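Local coordinates for serine protease inhibitor 2 (Anopheles gambiae, PDB 3PZF), which inhibits the serine proteases CLIPB9, CLIPB10 and CLIPB4, preventing phenoloxidase activation and so restraining melanization in mosquito hemolymph, at residues Arg263-Ser266 with Ala267-His270; Asn153-Ser156 with Glu157-Gly161. One frame throughout, in Å; residues are numbered along the deposited sequence.

Contact 1: Arg263-Ser266 with Ala267-His270; sequences RINS and ASLH
The flat amide of Asn265 carries Ser268 on one of its faces. The hydroxyl OG of Ser268 lies over that face, 3.5 Å from Asn265 CG, and Ser268 N approaches from the same side. This N-H bonds to Asn265 OD1 at 2.9 Å, fairly straight at 161° but with the donor 42° above the carbonyl plane instead of on a lone pair. The return bond runs from Asn265 N to Ser268 OG (2.9 Å), and the two bonds together make a capping box at the start of helix 266-274. With chi1 at 73°, Ser268 tucks OG between its own backbone N and carbonyl carbon, back toward the chain before the helix. There OG donates its proton to Arg263 O at 2.7 Å, in the carbonyl plane and on a lone pair, so the hydroxyl is both donor and acceptor and its rotation is fixed. Beneath the box, Ile264 CG2 meets Leu269 CB at 4.1 Å, the hydrophobic staple that often accompanies such a cap. The regular helical bonds begin with Leu269 N to Asn265 O. Arg263 forms a salt bridge with Asp229, while Ser266, against helix 24-35, bonds Asn23 OD1 through OG. Ile264 and Leu269 face inward, wedged between Leu27 of helix 24-35 and Ile249 of strand 244-251.

Contact 2: Asn153-Ser156 with Glu157-Gly161; sequences NWVS and EHTNG
Trp154 and His158, one helical turn apart, make the tight side of this contact. His158 CD2 sits 3.2 Å above the plane of the indole, offset toward its rim, and the five-membered ring of Trp154 lies 4.0 Å from the imidazole, centroid to centroid. The planes meet at 39°, so the pair is neither a stack nor an edge-to-face contact. Although Trp154 NE1 comes within 3.0 Å of His158 NE2, the angle is too poor for a hydrogen bond. The imidazole swings back along the helix because its CG is anti to the carbonyl carbon (chi1 -68°), and this also brings CD2 to 2.9 Å from Trp154 O. Phe113 meets the indole edge-to-face. Thr159 adds a second firm point: its OG1 donates to Val155 O at 2.9 Å from above the carbonyl plane, while accepting from Leu163 N.

The solvent side is looser: Asn153, Glu157 and Asn160 are exposed. The Glu157 side chain runs out extended; it is the backbone that ties the residue to Asn153, from Glu157 N to Asn153 O. Where the helix finishes, Ser156 O is gripped by two donors from opposite faces of its plane, Thr159 N at 3.2 Å and Gly161 N at 2.9 Å. The six-to-one bond from Gly161 and the left-handed backbone of Asn160 recall a Schellman motif, but Asn160 N is 4.0 Å from Glu157 O and its companion bond is missing. Trp154 and Val155 rest on strands 105-115 and 177-188, the arrangement characteristic of serpins, in which helix F lies across the face of beta-sheet A.

How the contacts relate
The two contacts deal with opposite ends of helices: contact 1 starts helix 266-274, and contact 2 finishes helix 144-158. They lie on opposite sides of the chain's centre, their own centres 35 Å apart and their nearest atoms about 25 Å apart, so neither touches the other. Contact 2 is probably the one more closely linked to the parts that serpins use for inhibition. Its helix packs on strand 177-188, which also pairs with 345-346 in the hinge region, and insertion of the reactive loop into this sheet is the serpin mechanism. Contact 1 instead belongs to the small helices beside strand 244-251. The inferred reactive bond, Lys359-Phe360, falls in a part of the loop that is not modelled.

Contact 1: Arg263-Ser266 with Ala267-His270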
loop_
_atom_site.group_PDB
_atom_site.type_symbol
_atom_site.label_atom_id
_atom_site.label_comp_id
_atom_site.label_asym_id
_atom_site.label_seq_id
_atom_site.Cartn_x
_atom_site.Cartn_y
_atom_site.Cartn_z
ATOM N N ARG A 263 -14.929 -12.559 2.658
ATOM C CA ARG A 263 -15.525 -12.361 3.978
ATOM C C ARG A 263 -15.107 -11.035 4.568
ATOM O O ARG A 263 -15.733 -10.546 5.506
ATOM C CB ARG A 263 -15.090 -13.476 4.949
ATOM C CG ARG A 263 -15.731 -14.841 4.684
ATOM C CD ARG A 263 -17.225 -14.803 4.963
ATOM N NE ARG A 263 -17.512 -14.465 6.357
ATOM C CZ ARG A 263 -18.704 -14.088 6.811
ATOM N NH1 ARG A 263 -19.735 -13.991 5.978
ATOM N NH2 ARG A 263 -18.863 -13.801 8.099
ATOM N N ILE A 264 -14.029 -10.465 4.036
ATOM C CA ILE A 264 -13.483 -9.234 4.587
ATOM C C ILE A 264 -14.136 -8.001 4.002
ATOM O O ILE A 264 -14.225 -7.856 2.788
ATOM C CB ILE A 264 -11.977 -9.136 4.330
ATOM C CG1 ILE A 264 -11.239 -10.190 5.171
ATOM C CG2 ILE A 264 -11.470 -7.742 4.669
ATOM C CD1 ILE A 264 -9.765 -10.261 4.834
ATOM N N ASN A 265 -14.596 -7.120 4.890
ATOM C CA ASN A 265 -15.088 -5.800 4.515
ATOM C C ASN A 265 -14.804 -4.919 5.716
ATOM O O ASN A 265 -14.261 -5.400 6.701
ATOM C CB ASN A 265 -16.573 -5.843 4.155
ATOM C CG ASN A 265 -17.413 -6.502 5.242
ATOM O OD1 ASN A 265 -17.539 -5.964 6.332
ATOM N ND2 ASN A 265 -17.987 -7.663 4.944
ATOM N N SER A 266 -15.116 -3.632 5.655
ATOM C CA SER A 266 -14.708 -2.760 6.752
ATOM C C SER A 266 -15.223 -3.239 8.112
ATOM O O SER A 266 -14.489 -3.190 9.095
ATOM C CB SER A 266 -15.174 -1.324 6.512
ATOM O OG SER A 266 -14.442 -0.796 5.413
ATOM N N ALA A 267 -16.501 -3.619 8.175
ATOM C CA ALA A 267 -17.113 -4.009 9.450
ATOM C C ALA A 267 -16.593 -5.362 9.910
ATOM O O ALA A 267 -16.331 -5.558 11.084
ATOM C CB ALA A 267 -18.644 -4.045 9.318
ATOM N N SER A 268 -16.460 -6.307 8.994
ATOM C CA SER A 268 -16.054 -7.653 9.396
ATOM C C SER A 268 -14.572 -7.653 9.791
ATOM O O SER A 268 -14.158 -8.405 10.677
ATOM C CB SER A 268 -16.326 -8.671 8.297
ATOM O OG SER A 268 -15.396 -8.523 7.242
ATOM N N LEU A 269 -13.771 -6.788 9.163
ATOM C CA LEU A 269 -12.362 -6.695 9.532
ATOM C C LEU A 269 -12.265 -5.928 10.830
ATOM O O LEU A 269 -11.489 -6.282 11.711
ATOM C CB LEU A 269 -11.519 -6.022 8.429
ATOM C CG LEU A 269 -10.008 -5.942 8.701
ATOM C CD1 LEU A 269 -9.415 -7.331 8.747
ATOM C CD2 LEU A 269 -9.300 -5.053 7.613
ATOM N N HIS A 270 -13.091 -4.903 10.987
ATOM C CA HIS A 270 -13.153 -4.212 12.263
ATOM C C HIS A 270 -13.376 -5.209 13.412
ATOM O O HIS A 270 -12.661 -5.179 14.415
ATOM C CB HIS A 270 -14.273 -3.167 12.302
ATOM C CG HIS A 270 -14.328 -2.436 13.599
ATOM N ND1 HIS A 270 -13.423 -1.452 13.929
ATOM C CD2 HIS A 270 -15.122 -2.594 14.683
ATOM C CE1 HIS A 270 -13.675 -1.014 15.145
ATOM N NE2 HIS A 270 -14.696 -1.708 15.634
#

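Contact 2: Asn153-Ser156 with Glu157-Gly161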
loop_
_atom_site.group_PDB
_atom_site.type_symbol
_atom_site.label_atom_id
_atom_site.label_comp_id
_atom_site.label_asym_id
_atom_site.label_seq_id
_atom_site.Cartn_x
_atom_site.Cartn_y
_atom_site.Cartn_z
ATOM N N ASN A 153 15.027 7.084 -12.241
ATOM C CA ASN A 153 15.997 7.631 -11.305
ATOM C C ASN A 153 15.277 8.307 -10.133
ATOM O O ASN A 153 15.766 8.307 -9.015
ATOM C CB ASN A 153 16.953 8.603 -12.007
ATOM C CG ASN A 153 17.873 7.901 -13.005
ATOM O OD1 ASN A 153 17.961 6.667 -13.031
ATOM N ND2 ASN A 153 18.569 8.685 -13.823
ATOM N N TRP A 154 14.099 8.865 -10.396
ATOM C CA TRP A 154 13.308 9.490 -9.354
ATOM C C TRP A 154 12.816 8.416 -8.383
ATOM O O TRP A 154 12.824 8.605 -7.161
ATOM C CB TRP A 154 12.137 10.259 -9.979
ATOM C CG TRP A 154 11.208 10.874 -8.987
ATOM C CD1 TRP A 154 11.298 12.123 -8.428
ATOM C CD2 TRP A 154 10.039 10.269 -8.438
ATOM N NE1 TRP A 154 10.257 12.320 -7.546
ATOM C CE2 TRP A 154 9.462 11.201 -7.541
ATOM C CE3 TRP A 154 9.418 9.029 -8.616
ATOM C CZ2 TRP A 154 8.303 10.932 -6.837
ATOM C CZ3 TRP A 154 8.259 8.767 -7.916
ATOM C CH2 TRP A 154 7.717 9.706 -7.030
ATOM N N VAL A 155 12.407 7.275 -8.925
ATOM C CA VAL A 155 11.948 6.163 -8.080
ATOM C C VAL A 155 13.081 5.713 -7.150
ATOM O O VAL A 155 12.877 5.544 -5.939
ATOM C CB VAL A 155 11.430 4.981 -8.940
ATOM C CG1 VAL A 155 11.371 3.670 -8.123
ATOM C CG2 VAL A 155 10.062 5.326 -9.532
ATOM N N SER A 156 14.276 5.540 -7.706
ATOM C CA SER A 156 15.427 5.090 -6.917
ATOM C C SER A 156 15.769 6.086 -5.810
ATOM O O SER A 156 15.944 5.724 -4.654
ATOM C CB SER A 156 16.649 4.906 -7.816
ATOM O OG SER A 156 17.736 4.395 -7.063
ATOM N N GLU A 157 15.870 7.347 -6.191
ATOM C CA GLU A 157 16.216 8.423 -5.285
ATOM C C GLU A 157 15.247 8.529 -4.106
ATOM O O GLU A 157 15.659 8.868 -3.000
ATOM C CB GLU A 157 16.266 9.735 -6.083
ATOM C CG GLU A 157 16.086 11.003 -5.275
ATOM C CD GLU A 157 16.094 12.246 -6.150
ATOM O OE1 GLU A 157 16.373 12.120 -7.364
ATOM O OE2 GLU A 157 15.818 13.347 -5.626
ATOM N N HIS A 158 13.975 8.211 -4.332
ATOM C CA HIS A 158 12.954 8.370 -3.285
ATOM C C HIS A 158 12.629 7.089 -2.509
ATOM O O HIS A 158 11.785 7.103 -1.600
ATOM C CB HIS A 158 11.682 8.984 -3.882
ATOM C CG HIS A 158 11.864 10.407 -4.315
ATOM N ND1 HIS A 158 11.621 11.475 -3.478
ATOM C CD2 HIS A 158 12.303 10.936 -5.479
ATOM C CE1 HIS A 158 11.887 12.600 -4.114
ATOM N NE2 HIS A 158 12.306 12.304 -5.331
ATOM N N THR A 159 13.306 5.996 -2.848
ATOM C CA THR A 159 13.149 4.736 -2.117
ATOM C C THR A 159 14.503 4.221 -1.645
ATOM O O THR A 159 14.631 3.059 -1.275
ATOM C CB THR A 159 12.473 3.658 -2.985
ATOM O OG1 THR A 159 13.321 3.339 -4.101
ATOM C CG2 THR A 159 11.115 4.172 -3.494
ATOM N N ASN A 160 15.505 5.094 -1.651
ATOM C CA ASN A 160 16.842 4.729 -1.187
ATOM C C ASN A 160 17.387 3.530 -1.965
ATOM O O ASN A 160 18.116 2.691 -1.420
ATOM C CB ASN A 160 16.810 4.426 0.315
ATOM C CG ASN A 160 18.200 4.344 0.927
ATOM O OD1 ASN A 160 19.081 5.150 0.615
ATOM N ND2 ASN A 160 18.405 3.361 1.804
ATOM N N GLY A 161 17.020 3.450 -3.242
ATOM C CA GLY A 161 17.462 2.373 -4.108
ATOM C C GLY A 161 16.739 1.037 -3.921
ATOM O O GLY A 161 17.092 0.043 -4.584
#